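Local coordinates for protein multicopper oxidase (Pseudomonas thermotolerans, PDB 6VOW) that probably oxidises phenolic and related substrates in the manner of a laccase, passing their electrons through bound copper ions to dioxygen, at residues 50-55 with 197-202; 128-133 with 155-160; 173-178 with 226-231; 230-235 with 283-288; 242-247 with 269-274. One frame throughout, in Å; residues are numbered along the deposited sequence.

Contact 1: residues 50-55 with 197-202; sequences ELVPGH and RGRLTT
Leu200 lays its CD2 methyl against the backbone of Leu51 and the side chain of Val52: the methyl lies 3.6 Å from Leu51 O and 4.1 Å from Val52 CG2. Its CG stands anti to the backbone N (chi1 -177°), a torsion that carries the branch off the strand edge and toward the loop 50-55. Beside it Leu51 and Thr202 meet methyl to methyl, CD2 to CG2 at 3.8 Å, their side chains crossing at about a right angle. The Thr202 hydroxyl bonds instead to Lys172 O. On the far side of Leu200, Val52 CG2 reaches the rim of the Arg199 guanidinium, in its plane and 3.7 Å from NH2. Arg199 is held there by the main chain of the segment 173-178, NE bonding to Val176 O and NH2 to Asp177 O, while Leu200 CB lies over the rim of one face of the group. No hydrogen bond joins the two segments, so apolar contact carries the interface. The loop keeps its shape through a type II turn from Val52 to His55 and a bond from Gly54 N to Glu50 OE2 (3.1 Å, 168°). Arg199 and Leu200 together face Trp174 in a classic beta bulge, and the contact thus sets the loop between strands 37-49 and 57-62 of one sheet against edge strand 200-203 of another, next to strand 165-174.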
# COMPACT_ATOMS: atom_id res chain seq x y z
N GLU A 50 -7.87 10.87 19.85
CA GLU A 50 -9.07 11.74 19.86
C GLU A 50 -9.25 11.96 18.42
O GLU A 50 -8.72 12.92 17.89
CB GLU A 50 -8.82 13.11 20.58
CG GLU A 50 -10.04 13.86 21.17
CD GLU A 50 -9.68 15.19 21.84
OE1 GLU A 50 -8.46 15.50 22.08
OE2 GLU A 50 -10.63 15.96 22.11
N LEU A 51 -9.88 11.01 17.76
CA LEU A 51 -10.23 11.19 16.34
C LEU A 51 -11.52 11.93 16.19
O LEU A 51 -11.70 12.69 15.24
CB LEU A 51 -10.44 9.85 15.69
CG LEU A 51 -9.27 9.08 15.13
CD1 LEU A 51 -9.80 7.71 14.80
CD2 LEU A 51 -8.77 9.72 13.88
N VAL A 52 -12.45 11.63 17.08
CA VAL A 52 -13.67 12.35 17.14
C VAL A 52 -13.46 13.25 18.33
O VAL A 52 -13.26 12.72 19.43
CB VAL A 52 -14.85 11.39 17.33
CG1 VAL A 52 -16.13 12.14 17.60
CG2 VAL A 52 -15.03 10.57 16.07
N PRO A 53 -13.45 14.60 18.11
CA PRO A 53 -13.32 15.50 19.25
C PRO A 53 -14.14 14.98 20.44
O PRO A 53 -15.23 14.39 20.25
CB PRO A 53 -13.83 16.84 18.70
CG PRO A 53 -13.33 16.84 17.30
CD PRO A 53 -13.43 15.37 16.85
N GLY A 54 -13.54 15.10 21.62
CA GLY A 54 -14.21 14.84 22.88
C GLY A 54 -14.39 13.38 23.23
O GLY A 54 -15.11 13.08 24.16
N HIS A 55 -13.73 12.50 22.49
CA HIS A 55 -13.93 11.04 22.57
C HIS A 55 -12.65 10.29 22.30
O HIS A 55 -11.82 10.69 21.48
CB HIS A 55 -14.91 10.55 21.51
CG HIS A 55 -16.34 10.84 21.82
ND1 HIS A 55 -17.10 10.02 22.63
CD2 HIS A 55 -17.15 11.85 21.42
CE1 HIS A 55 -18.32 10.52 22.71
NE2 HIS A 55 -18.38 11.62 21.98
N ARG A 197 -16.49 -0.82 5.12
CA ARG A 197 -16.00 0.55 4.99
C ARG A 197 -16.12 1.33 6.31
O ARG A 197 -17.13 1.31 6.94
CB ARG A 197 -16.83 1.22 3.90
CG ARG A 197 -16.21 2.46 3.34
CD ARG A 197 -17.21 3.32 2.60
NE ARG A 197 -16.62 4.59 2.13
CZ ARG A 197 -15.88 4.74 1.03
NH1 ARG A 197 -15.58 3.72 0.21
NH2 ARG A 197 -15.43 5.92 0.75
N GLY A 198 -15.08 2.03 6.71
CA GLY A 198 -15.13 2.95 7.80
C GLY A 198 -15.89 4.18 7.38
O GLY A 198 -16.41 4.32 6.24
N ARG A 199 -15.92 5.07 8.35
CA ARG A 199 -16.67 6.26 8.31
C ARG A 199 -15.78 7.54 8.25
O ARG A 199 -16.11 8.48 7.57
CB ARG A 199 -17.53 6.26 9.55
CG ARG A 199 -18.50 7.46 9.60
CD ARG A 199 -19.20 7.47 10.95
NE ARG A 199 -18.32 7.92 12.05
CZ ARG A 199 -17.92 9.18 12.25
NH1 ARG A 199 -18.27 10.16 11.40
NH2 ARG A 199 -17.12 9.48 13.28
N LEU A 200 -14.66 7.57 8.95
CA LEU A 200 -13.94 8.85 9.18
C LEU A 200 -12.57 8.88 8.45
O LEU A 200 -11.57 8.18 8.82
CB LEU A 200 -13.80 9.15 10.67
CG LEU A 200 -13.13 10.51 10.94
CD1 LEU A 200 -13.84 11.66 10.24
CD2 LEU A 200 -13.03 10.77 12.46
N THR A 201 -12.54 9.71 7.42
CA THR A 201 -11.36 9.78 6.56
C THR A 201 -10.42 10.76 7.20
O THR A 201 -10.84 11.73 7.81
CB THR A 201 -11.73 10.16 5.14
OG1 THR A 201 -12.49 9.08 4.57
CG2 THR A 201 -10.54 10.33 4.31
N THR A 202 -9.16 10.42 7.16
CA THR A 202 -8.11 11.20 7.75
C THR A 202 -6.93 11.13 6.77
O THR A 202 -6.75 10.19 6.00
CB THR A 202 -7.63 10.63 9.09
OG1 THR A 202 -7.30 9.26 8.90
CG2 THR A 202 -8.65 10.79 10.27

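Contact 2: residues 128-133 with 155-160; sequences EDAGNF and VEEREP
Gly131 and Val155 are joined by two backbone hydrogen bonds as an antiparallel hydrogen-bonded pair. Gly131 N reaches Val155 O at 2.7 Å, on a carbonyl lone pair and nearly straight (169°); Val155 N returns to Gly131 O at 2.8 Å. Gly131 adopts a positive phi here, in an extended conformation open chiefly to glycine. The same Val155 O also receives a CA-H...O contact from Ala130 CA at 3.2 Å. Next outward, Ala130 CB rests on the start of the loop after the strand, 3.6 Å from Glu157 CA and 3.8 Å from Glu157 OE2. The Glu157 chain bends at chi2 (69°), which brings its carboxylate back over the alanine methyl, and a salt bridge from OE2 to Arg220 ties that carboxylate to strand 218-225. The Val155 side chain lies against Asp129 and Phe133. Its CG2 methyl approaches the Phe133 ring obliquely, 3.9 Å from CD2, whereas the modelled approach of CG1 to the Asp129 carbonyl is implausibly close and its detail doubtful. The Asp129 carboxylate is engaged in a salt bridge with Arg99. Phe133 is buried, its side chain about 9 Å from a bound copper ion. The contact joins the two central strands of a four-stranded sheet in the N-terminal cupredoxin-like domain, 131-136 and 151-156, which are flanked by strand 94-96 on one side and strand 71-74 on the other.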
# COMPACT_ATOMS: atom_id res chain seq x y z
N GLU A 128 16.26 -2.20 -2.31
CA GLU A 128 16.78 -1.93 -3.62
C GLU A 128 15.87 -1.08 -4.51
O GLU A 128 16.34 -0.71 -5.61
CB GLU A 128 17.07 -3.24 -4.39
CG GLU A 128 18.02 -4.21 -3.66
CD GLU A 128 19.50 -3.79 -3.65
OE1 GLU A 128 19.85 -2.73 -4.18
OE2 GLU A 128 20.32 -4.53 -3.11
N ASP A 129 14.62 -0.82 -4.07
CA ASP A 129 13.66 -0.02 -4.83
C ASP A 129 13.35 1.19 -4.05
O ASP A 129 13.03 1.14 -2.84
CB ASP A 129 12.37 -0.74 -5.06
CG ASP A 129 12.55 -2.04 -5.83
OD1 ASP A 129 13.45 -2.19 -6.66
OD2 ASP A 129 11.81 -2.96 -5.56
N ALA A 130 13.51 2.29 -4.74
CA ALA A 130 13.16 3.57 -4.18
C ALA A 130 11.71 3.75 -4.41
O ALA A 130 11.13 3.17 -5.34
CB ALA A 130 13.91 4.68 -4.86
N GLY A 131 11.15 4.54 -3.54
CA GLY A 131 9.81 4.94 -3.59
C GLY A 131 9.06 4.68 -2.34
O GLY A 131 9.63 4.60 -1.25
N ASN A 132 7.75 4.60 -2.51
CA ASN A 132 6.75 4.63 -1.42
C ASN A 132 6.28 3.26 -1.15
O ASN A 132 5.75 2.63 -2.08
CB ASN A 132 5.52 5.45 -1.90
CG ASN A 132 5.91 6.87 -2.19
OD1 ASN A 132 6.61 7.51 -1.36
ND2 ASN A 132 5.50 7.38 -3.33
N PHE A 133 6.44 2.82 0.09
CA PHE A 133 5.98 1.47 0.42
C PHE A 133 5.23 1.71 1.68
O PHE A 133 5.06 2.89 2.14
CB PHE A 133 7.20 0.50 0.55
CG PHE A 133 7.92 0.37 -0.69
CD1 PHE A 133 7.43 -0.37 -1.69
CD2 PHE A 133 8.99 1.21 -0.94
CE1 PHE A 133 8.05 -0.40 -2.92
CE2 PHE A 133 9.60 1.24 -2.16
CZ PHE A 133 9.15 0.40 -3.16
N VAL A 155 11.63 4.67 0.69
CA VAL A 155 12.94 4.35 0.27
C VAL A 155 13.40 5.47 -0.66
O VAL A 155 12.88 5.61 -1.76
CB VAL A 155 13.01 2.95 -0.36
CG1 VAL A 155 14.47 2.60 -0.77
CG2 VAL A 155 12.50 1.90 0.67
N GLU A 156 14.29 6.35 -0.15
CA GLU A 156 14.84 7.42 -0.90
C GLU A 156 15.60 6.90 -2.15
O GLU A 156 16.23 5.81 -2.15
CB GLU A 156 15.71 8.29 0.01
CG GLU A 156 14.85 9.06 1.04
CD GLU A 156 15.62 9.88 2.07
OE1 GLU A 156 16.81 10.09 1.78
OE2 GLU A 156 15.06 10.30 3.14
N GLU A 157 15.49 7.63 -3.25
CA GLU A 157 16.31 7.28 -4.48
C GLU A 157 17.85 7.33 -4.14
O GLU A 157 18.29 8.10 -3.28
CB GLU A 157 16.06 8.24 -5.65
CG GLU A 157 14.65 8.21 -6.27
CD GLU A 157 13.57 8.78 -5.31
OE1 GLU A 157 13.79 9.80 -4.53
OE2 GLU A 157 12.47 8.20 -5.32
N ARG A 158 18.63 6.53 -4.81
CA ARG A 158 20.07 6.51 -4.52
C ARG A 158 20.68 7.85 -4.89
O ARG A 158 21.45 8.42 -4.12
CB ARG A 158 20.79 5.37 -5.22
CG ARG A 158 22.26 5.24 -4.72
CD ARG A 158 22.91 3.90 -4.98
NE ARG A 158 22.27 3.47 -6.20
CZ ARG A 158 21.47 2.42 -6.35
NH1 ARG A 158 21.30 1.54 -5.40
NH2 ARG A 158 20.91 2.21 -7.56
N GLU A 159 20.32 8.38 -6.04
CA GLU A 159 20.77 9.72 -6.40
C GLU A 159 19.62 10.67 -6.19
O GLU A 159 18.44 10.29 -6.33
CB GLU A 159 21.25 9.79 -7.91
CG GLU A 159 22.39 8.82 -8.31
CD GLU A 159 23.69 8.90 -7.44
OE1 GLU A 159 24.00 9.99 -6.86
OE2 GLU A 159 24.45 7.88 -7.32
N PRO A 160 19.93 11.92 -5.90
CA PRO A 160 18.96 12.94 -5.62
C PRO A 160 17.96 13.03 -6.75
O PRO A 160 18.33 13.15 -7.88
CB PRO A 160 19.81 14.26 -5.52
CG PRO A 160 21.19 13.92 -5.92
CD PRO A 160 21.32 12.43 -5.70

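Contact 3: residues 173-178 with 226-231; sequences TWHVDE and LDNTVT
Asp227 directs its carboxylate at Thr173 and is the polar centre of the contact. A near-trans first torsion (chi1 -160°) carries OD1 across to the end of strand 165-174, where it accepts a hydrogen bond from the main chain. Thr173 N lies 2.5 Å from Asp227 OD1, with the bond bent to 146°, so short that the exact placing is doubtful. The other oxygen works within its own loop: OD2 accepts from Val230 N at 2.8 Å and from Thr229 N at 2.7 Å. These two donors come from opposite faces of the carboxylate plane, the valine N on the anti side but tilted out of the plane and the threonine N from above it, a double grip that would resist rotation of the group. A water sits between the segments, 2.5 Å from Thr173 O and 2.6 Å from Asp227 OD2.

The bond from Thr229 N makes an Asx turn and that from Val230 N an Asx motif, and together they shape the loop between strands 218-225 and 232-235, which belong to different sheets of a cupredoxin-like domain. His175, just past the strand end, is the centre of an inverse gamma turn.

Apolar contacts flank the carboxylate. Thr173 CG2 meets Val230 CG2 at 3.6 Å, the side chains crossing at about a right angle, while the threonine hydroxyl bonds to the hydroxyls of Tyr232 and Thr201. His175 offers the edge of its ring, with CE1 4.2 Å from Asn228 CB; its NE2 bonds to Thr196 O.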
# COMPACT_ATOMS: atom_id res chain seq x y z
N THR A 173 -9.42 5.61 6.43
CA THR A 173 -10.86 5.79 6.67
C THR A 173 -11.22 4.85 7.82
O THR A 173 -11.35 3.63 7.65
CB THR A 173 -11.63 5.53 5.35
OG1 THR A 173 -11.31 6.61 4.52
CG2 THR A 173 -13.21 5.44 5.52
N TRP A 174 -11.31 5.47 9.00
CA TRP A 174 -11.42 4.79 10.24
C TRP A 174 -12.84 4.36 10.50
O TRP A 174 -13.76 5.19 10.46
CB TRP A 174 -11.06 5.74 11.35
CG TRP A 174 -9.62 6.09 11.44
CD1 TRP A 174 -8.98 7.16 10.85
CD2 TRP A 174 -8.65 5.41 12.21
NE1 TRP A 174 -7.68 7.15 11.20
CE2 TRP A 174 -7.44 6.09 12.04
CE3 TRP A 174 -8.67 4.26 13.02
CZ2 TRP A 174 -6.27 5.70 12.67
CZ3 TRP A 174 -7.50 3.86 13.62
CH2 TRP A 174 -6.31 4.57 13.44
N HIS A 175 -12.96 3.10 10.89
CA HIS A 175 -14.20 2.51 11.33
C HIS A 175 -14.45 2.93 12.75
O HIS A 175 -14.33 2.15 13.64
CB HIS A 175 -14.10 1.00 11.35
CG HIS A 175 -13.71 0.38 10.06
ND1 HIS A 175 -12.46 0.51 9.51
CD2 HIS A 175 -14.38 -0.45 9.25
CE1 HIS A 175 -12.41 -0.15 8.36
NE2 HIS A 175 -13.57 -0.72 8.18
N VAL A 176 -14.81 4.18 12.97
CA VAL A 176 -15.24 4.62 14.27
C VAL A 176 -16.57 5.31 14.07
O VAL A 176 -16.80 5.92 13.03
CB VAL A 176 -14.17 5.52 14.94
CG1 VAL A 176 -12.85 4.80 14.96
CG2 VAL A 176 -14.03 6.85 14.28
N ASP A 177 -17.48 5.18 15.05
CA ASP A 177 -18.79 5.84 14.95
C ASP A 177 -18.63 7.32 15.28
O ASP A 177 -17.55 7.81 15.37
CB ASP A 177 -19.87 5.14 15.80
CG ASP A 177 -19.58 5.17 17.32
OD1 ASP A 177 -18.61 5.83 17.72
OD2 ASP A 177 -20.34 4.58 18.13
N GLU A 178 -19.73 8.02 15.47
CA GLU A 178 -19.72 9.38 15.92
C GLU A 178 -19.20 9.67 17.35
O GLU A 178 -19.00 10.86 17.67
CB GLU A 178 -21.12 10.02 15.70
CG GLU A 178 -21.38 10.52 14.26
CD GLU A 178 -22.18 9.59 13.38
OE1 GLU A 178 -22.18 8.35 13.60
OE2 GLU A 178 -22.82 10.13 12.43
N LEU A 226 -3.53 3.89 3.38
CA LEU A 226 -3.30 2.98 4.42
C LEU A 226 -4.58 2.39 4.90
O LEU A 226 -4.56 1.73 5.92
CB LEU A 226 -2.48 3.60 5.56
CG LEU A 226 -1.22 4.29 5.13
CD1 LEU A 226 -0.48 4.70 6.38
CD2 LEU A 226 -0.31 3.36 4.32
N ASP A 227 -5.64 2.49 4.10
CA ASP A 227 -6.92 2.01 4.51
C ASP A 227 -7.12 0.53 4.27
O ASP A 227 -6.57 -0.01 3.42
CB ASP A 227 -8.02 2.76 3.83
CG ASP A 227 -9.34 2.61 4.61
OD1 ASP A 227 -9.43 3.22 5.74
OD2 ASP A 227 -10.22 1.79 4.13
N ASN A 228 -7.96 -0.09 5.08
CA ASN A 228 -8.40 -1.52 4.95
C ASN A 228 -9.24 -1.75 3.73
O ASN A 228 -9.25 -2.87 3.25
CB ASN A 228 -9.36 -1.93 6.11
CG ASN A 228 -8.68 -2.11 7.44
OD1 ASN A 228 -7.78 -1.36 7.79
ND2 ASN A 228 -9.14 -3.11 8.24
N THR A 229 -10.04 -0.77 3.30
CA THR A 229 -11.09 -1.03 2.22
C THR A 229 -11.35 0.08 1.19
O THR A 229 -11.77 -0.21 0.06
CB THR A 229 -12.47 -1.45 2.84
OG1 THR A 229 -13.33 -0.33 2.98
CG2 THR A 229 -12.28 -2.01 4.13
N VAL A 230 -11.13 1.33 1.57
CA VAL A 230 -11.47 2.44 0.70
C VAL A 230 -10.59 2.61 -0.57
O VAL A 230 -9.44 2.41 -0.55
CB VAL A 230 -11.61 3.74 1.49
CG1 VAL A 230 -11.89 4.90 0.59
CG2 VAL A 230 -12.74 3.59 2.49
N THR A 231 -11.20 2.88 -1.70
CA THR A 231 -10.51 3.40 -2.85
C THR A 231 -10.82 4.89 -2.98
O THR A 231 -11.92 5.24 -3.24
CB THR A 231 -10.98 2.68 -4.08
OG1 THR A 231 -10.45 1.35 -4.04
CG2 THR A 231 -10.47 3.36 -5.30
O HOH W 1 -12.20 2.15 5.85

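Contact 4: residues 230-235 with 283-288; sequences VTYRLN and LRNGPL
Asn235 and Arg284 form an antiparallel hydrogen-bonded pair between strands 232-235 and 283-285, neighbours in one sheet of a cupredoxin-like beta sandwich. Arg284 N bonds to Asn235 O at 2.9 Å, and Asn235 N bonds back to Arg284 O with a more bent angle of 137°. That acceptor also takes a CA-H...O contact from Leu234 CA at 3.1 Å. Leu234 and Asn285 are the adjoining non-hydrogen-bonded pair. Past them Gly286 N donates to Arg233 O at 3.0 Å, and the Arg233 guanidinium turns one face to Gly286 CA. Asn285 stands across the end of the ladder, its side chain swung back toward Tyr232 and Arg233. Tyr232 brings the edge of its ring to Asn285 ND2, with ring and amide planes 80° apart.

Behind this shell, a type II' turn from Asn285 to Leu288 leads into strand 288-296. Asn285 N bonds to Leu288 O and Leu288 N to Asn285 O, which fixes the base of the turn and with it the residue whose amide closes the ladder: across the strands, Asn285 OD1 accepts from Arg233 N at 2.8 Å, the donor lying 39° above the carbonyl plane.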
# COMPACT_ATOMS: atom_id res chain seq x y z
N VAL A 230 -11.13 1.33 1.57
CA VAL A 230 -11.47 2.44 0.70
C VAL A 230 -10.59 2.61 -0.57
O VAL A 230 -9.44 2.41 -0.55
CB VAL A 230 -11.61 3.74 1.49
CG1 VAL A 230 -11.89 4.90 0.59
CG2 VAL A 230 -12.74 3.59 2.49
N THR A 231 -11.20 2.88 -1.70
CA THR A 231 -10.51 3.40 -2.85
C THR A 231 -10.82 4.89 -2.98
O THR A 231 -11.92 5.24 -3.24
CB THR A 231 -10.98 2.68 -4.08
OG1 THR A 231 -10.45 1.35 -4.04
CG2 THR A 231 -10.47 3.36 -5.30
N TYR A 232 -9.82 5.75 -2.82
CA TYR A 232 -9.97 7.18 -2.91
C TYR A 232 -9.82 7.60 -4.37
O TYR A 232 -8.82 7.33 -5.00
CB TYR A 232 -8.94 7.84 -2.10
CG TYR A 232 -8.99 7.41 -0.68
CD1 TYR A 232 -9.94 7.92 0.20
CD2 TYR A 232 -8.04 6.51 -0.18
CE1 TYR A 232 -9.97 7.48 1.52
CE2 TYR A 232 -8.04 6.12 1.12
CZ TYR A 232 -9.02 6.59 1.96
OH TYR A 232 -9.01 6.14 3.26
N ARG A 233 -10.87 8.25 -4.87
CA ARG A 233 -10.95 8.72 -6.27
C ARG A 233 -10.31 10.06 -6.26
O ARG A 233 -10.95 11.09 -6.19
CB ARG A 233 -12.39 8.78 -6.75
CG ARG A 233 -12.98 7.38 -6.74
CD ARG A 233 -14.29 7.26 -7.53
NE ARG A 233 -15.31 8.28 -7.19
CZ ARG A 233 -15.91 8.42 -6.00
NH1 ARG A 233 -15.61 7.63 -4.94
NH2 ARG A 233 -16.84 9.38 -5.85
N LEU A 234 -9.00 10.02 -6.21
CA LEU A 234 -8.23 11.26 -5.93
C LEU A 234 -8.27 12.18 -7.09
O LEU A 234 -8.09 11.80 -8.24
CB LEU A 234 -6.74 10.93 -5.66
CG LEU A 234 -6.31 10.15 -4.42
CD1 LEU A 234 -4.79 10.02 -4.43
CD2 LEU A 234 -6.75 10.83 -3.15
N ASN A 235 -8.45 13.44 -6.78
CA ASN A 235 -8.55 14.45 -7.81
C ASN A 235 -8.11 15.68 -7.11
O ASN A 235 -8.22 15.72 -5.87
CB ASN A 235 -9.97 14.50 -8.43
CG ASN A 235 -11.02 14.85 -7.42
OD1 ASN A 235 -11.64 13.98 -6.79
ND2 ASN A 235 -11.25 16.12 -7.28
N LEU A 283 -7.43 18.66 -2.10
CA LEU A 283 -7.21 17.31 -2.52
C LEU A 283 -8.49 16.57 -2.17
O LEU A 283 -8.96 16.69 -1.05
CB LEU A 283 -5.96 16.71 -1.84
CG LEU A 283 -5.69 15.26 -2.20
CD1 LEU A 283 -5.21 15.14 -3.61
CD2 LEU A 283 -4.72 14.71 -1.24
N ARG A 284 -9.05 15.82 -3.10
CA ARG A 284 -10.36 15.26 -2.90
C ARG A 284 -10.47 13.82 -3.19
O ARG A 284 -9.83 13.27 -4.13
CB ARG A 284 -11.36 15.97 -3.85
CG ARG A 284 -11.39 17.44 -3.55
CD ARG A 284 -12.54 18.24 -4.15
NE ARG A 284 -12.78 17.89 -5.52
CZ ARG A 284 -13.89 18.17 -6.19
NH1 ARG A 284 -14.86 18.89 -5.67
NH2 ARG A 284 -13.98 17.80 -7.45
N ASN A 285 -11.38 13.22 -2.44
CA ASN A 285 -11.95 11.94 -2.81
C ASN A 285 -13.36 12.15 -3.45
O ASN A 285 -14.30 12.43 -2.74
CB ASN A 285 -12.04 11.07 -1.56
CG ASN A 285 -12.67 9.78 -1.85
OD1 ASN A 285 -12.68 9.37 -2.98
ND2 ASN A 285 -13.31 9.21 -0.89
N GLY A 286 -13.47 12.04 -4.78
CA GLY A 286 -14.59 12.60 -5.52
C GLY A 286 -14.86 14.03 -5.10
O GLY A 286 -14.01 14.83 -5.22
N PRO A 287 -16.06 14.33 -4.55
CA PRO A 287 -16.40 15.71 -4.15
C PRO A 287 -15.98 16.03 -2.71
O PRO A 287 -16.16 17.13 -2.20
CB PRO A 287 -17.92 15.70 -4.26
CG PRO A 287 -18.33 14.31 -3.89
CD PRO A 287 -17.25 13.44 -4.48
N LEU A 288 -15.43 15.04 -2.04
CA LEU A 288 -15.11 15.19 -0.63
C LEU A 288 -13.65 15.63 -0.50
O LEU A 288 -12.77 14.98 -1.06
CB LEU A 288 -15.33 13.84 0.09
CG LEU A 288 -16.74 13.29 0.03
CD1 LEU A 288 -16.75 11.91 0.66
CD2 LEU A 288 -17.75 14.24 0.72

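Contact 5: residues 242-247 with 269-274; sequences RLYALD and DLAVRV
Tyr244 and Asp269 mark the close-packed end of this strand pair. Tyr244 N donates to Asp269 O at 3.0 Å in an almost straight bond (177°), and Asp269 N bonds to Ala245 O at 2.9 Å. Asp269 OD2 lies 3.5 Å from Ala245 CB, while its OD1 is taken by a salt bridge to Arg220 and a hydrogen bond from Asn132. Ala245 N, buried here, has no partner in the model. On the same face the Tyr244 ring approaches Ala271 CB obliquely, 3.8 Å from CE1, with its hydroxyl bonded to Pro306 O. The opposite face is apolar: Leu243 CD2 meets Leu270 CD1 at 4.0 Å, and Leu270 trails its CG opposite the main-chain nitrogen (chi1 178°), which lays CD1 against Arg242 O.

Toward the more exposed end the backbone remains firmly joined, Arg242 N to Ala271 O at 2.7 Å and Ala271 N to Arg242 O, but the partly exposed Arg242 leads its extended chain away from the partner strand to a cation-pi contact with Trp305. An extra residue on the 242-246 strand, opposite Asp269, makes a beta bulge in the antiparallel ladder of a cupredoxin-like sheet.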
# COMPACT_ATOMS: atom_id res chain seq x y z
N ARG A 242 1.25 15.98 -11.64
CA ARG A 242 1.79 14.93 -12.50
C ARG A 242 2.13 13.71 -11.70
O ARG A 242 2.70 13.78 -10.67
CB ARG A 242 3.05 15.44 -13.20
CG ARG A 242 2.70 16.45 -14.24
CD ARG A 242 3.92 17.11 -14.79
NE ARG A 242 3.65 17.57 -16.14
CZ ARG A 242 4.17 17.06 -17.27
NH1 ARG A 242 5.04 16.02 -17.27
NH2 ARG A 242 3.82 17.58 -18.45
N LEU A 243 1.75 12.57 -12.20
CA LEU A 243 2.10 11.35 -11.61
C LEU A 243 3.55 11.04 -12.00
O LEU A 243 3.90 11.16 -13.15
CB LEU A 243 1.15 10.30 -12.11
CG LEU A 243 -0.29 10.53 -11.60
CD1 LEU A 243 -1.22 9.55 -12.29
CD2 LEU A 243 -0.35 10.34 -10.10
N TYR A 244 4.36 10.69 -11.02
CA TYR A 244 5.75 10.28 -11.28
C TYR A 244 6.06 8.86 -10.93
O TYR A 244 7.09 8.29 -11.39
CB TYR A 244 6.70 11.14 -10.50
CG TYR A 244 7.13 12.39 -11.21
CD1 TYR A 244 6.20 13.33 -11.60
CD2 TYR A 244 8.43 12.58 -11.57
CE1 TYR A 244 6.59 14.49 -12.27
CE2 TYR A 244 8.85 13.70 -12.24
CZ TYR A 244 7.94 14.66 -12.56
OH TYR A 244 8.39 15.72 -13.18
N ALA A 245 5.24 8.29 -10.06
CA ALA A 245 5.39 6.90 -9.69
C ALA A 245 4.14 6.33 -9.09
O ALA A 245 3.41 7.02 -8.37
CB ALA A 245 6.48 6.74 -8.66
N LEU A 246 3.97 5.03 -9.31
CA LEU A 246 2.80 4.26 -8.80
C LEU A 246 3.25 2.99 -8.09
O LEU A 246 4.00 2.12 -8.68
CB LEU A 246 1.88 3.88 -9.93
CG LEU A 246 1.61 4.87 -11.03
CD1 LEU A 246 0.84 4.17 -12.19
CD2 LEU A 246 0.88 6.07 -10.46
N ASP A 247 2.84 2.92 -6.81
CA ASP A 247 3.06 1.74 -5.99
C ASP A 247 4.58 1.49 -5.93
O ASP A 247 5.06 0.39 -6.14
CB ASP A 247 2.25 0.58 -6.57
CG ASP A 247 0.77 0.98 -6.85
OD1 ASP A 247 0.12 1.51 -5.96
OD2 ASP A 247 0.29 0.85 -7.99
N ASP A 269 3.37 8.94 -6.18
CA ASP A 269 4.05 10.23 -6.02
C ASP A 269 3.37 11.12 -7.00
O ASP A 269 3.33 10.81 -8.20
CB ASP A 269 5.48 10.16 -6.44
CG ASP A 269 6.37 9.49 -5.42
OD1 ASP A 269 6.33 9.88 -4.24
OD2 ASP A 269 7.16 8.61 -5.83
N LEU A 270 2.87 12.22 -6.48
CA LEU A 270 2.06 13.12 -7.18
C LEU A 270 2.86 14.40 -7.07
O LEU A 270 2.98 14.95 -5.96
CB LEU A 270 0.66 13.19 -6.52
CG LEU A 270 -0.27 14.20 -7.20
CD1 LEU A 270 -0.28 14.05 -8.70
CD2 LEU A 270 -1.67 14.18 -6.70
N ALA A 271 3.49 14.82 -8.16
CA ALA A 271 4.18 16.14 -8.14
C ALA A 271 3.24 17.23 -8.50
O ALA A 271 2.59 17.16 -9.59
CB ALA A 271 5.30 16.19 -9.09
N VAL A 272 3.20 18.25 -7.65
CA VAL A 272 2.22 19.30 -7.75
C VAL A 272 2.97 20.65 -7.90
O VAL A 272 3.85 20.97 -7.09
CB VAL A 272 1.35 19.33 -6.48
CG1 VAL A 272 0.41 20.54 -6.45
CG2 VAL A 272 0.49 18.08 -6.44
N ARG A 273 2.59 21.44 -8.89
CA ARG A 273 3.02 22.83 -8.90
C ARG A 273 2.14 23.56 -7.97
O ARG A 273 0.92 23.65 -8.19
CB ARG A 273 2.93 23.47 -10.24
CG ARG A 273 3.30 25.01 -10.22
CD ARG A 273 4.76 25.18 -9.98
NE ARG A 273 5.49 24.61 -11.09
CZ ARG A 273 6.81 24.72 -11.30
NH1 ARG A 273 7.64 25.42 -10.47
NH2 ARG A 273 7.30 24.12 -12.36
N VAL A 274 2.76 24.08 -6.92
CA VAL A 274 2.05 24.80 -5.92
C VAL A 274 1.78 26.18 -6.51
O VAL A 274 2.70 26.87 -6.98
CB VAL A 274 2.87 24.91 -4.64
CG1 VAL A 274 2.14 25.71 -3.59
CG2 VAL A 274 3.21 23.55 -4.08

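From the N terminus, contact 1 closes the longest loop, bringing residues 50-55 to 197-202, and contact 2 is nested inside it, pairing two strands of the N-terminal cupredoxin-like region. Contact 3 opens before contact 1 has closed, so the two cross; they touch through Arg199 and share the sheet containing strands 165-174 and 200-203. Contact 4 begins on residues 230 and 231, where contact 3 ends, and carries the chain into the facing sheet. Contact 5 is nested within its loop but returns to the sheet of contacts 1 and 3. Contacts 2 and 5, about 15 Å apart between centres, are linked by the Asn132-Asp269 hydrogen bond, which ties the N-terminal domain to the middle one.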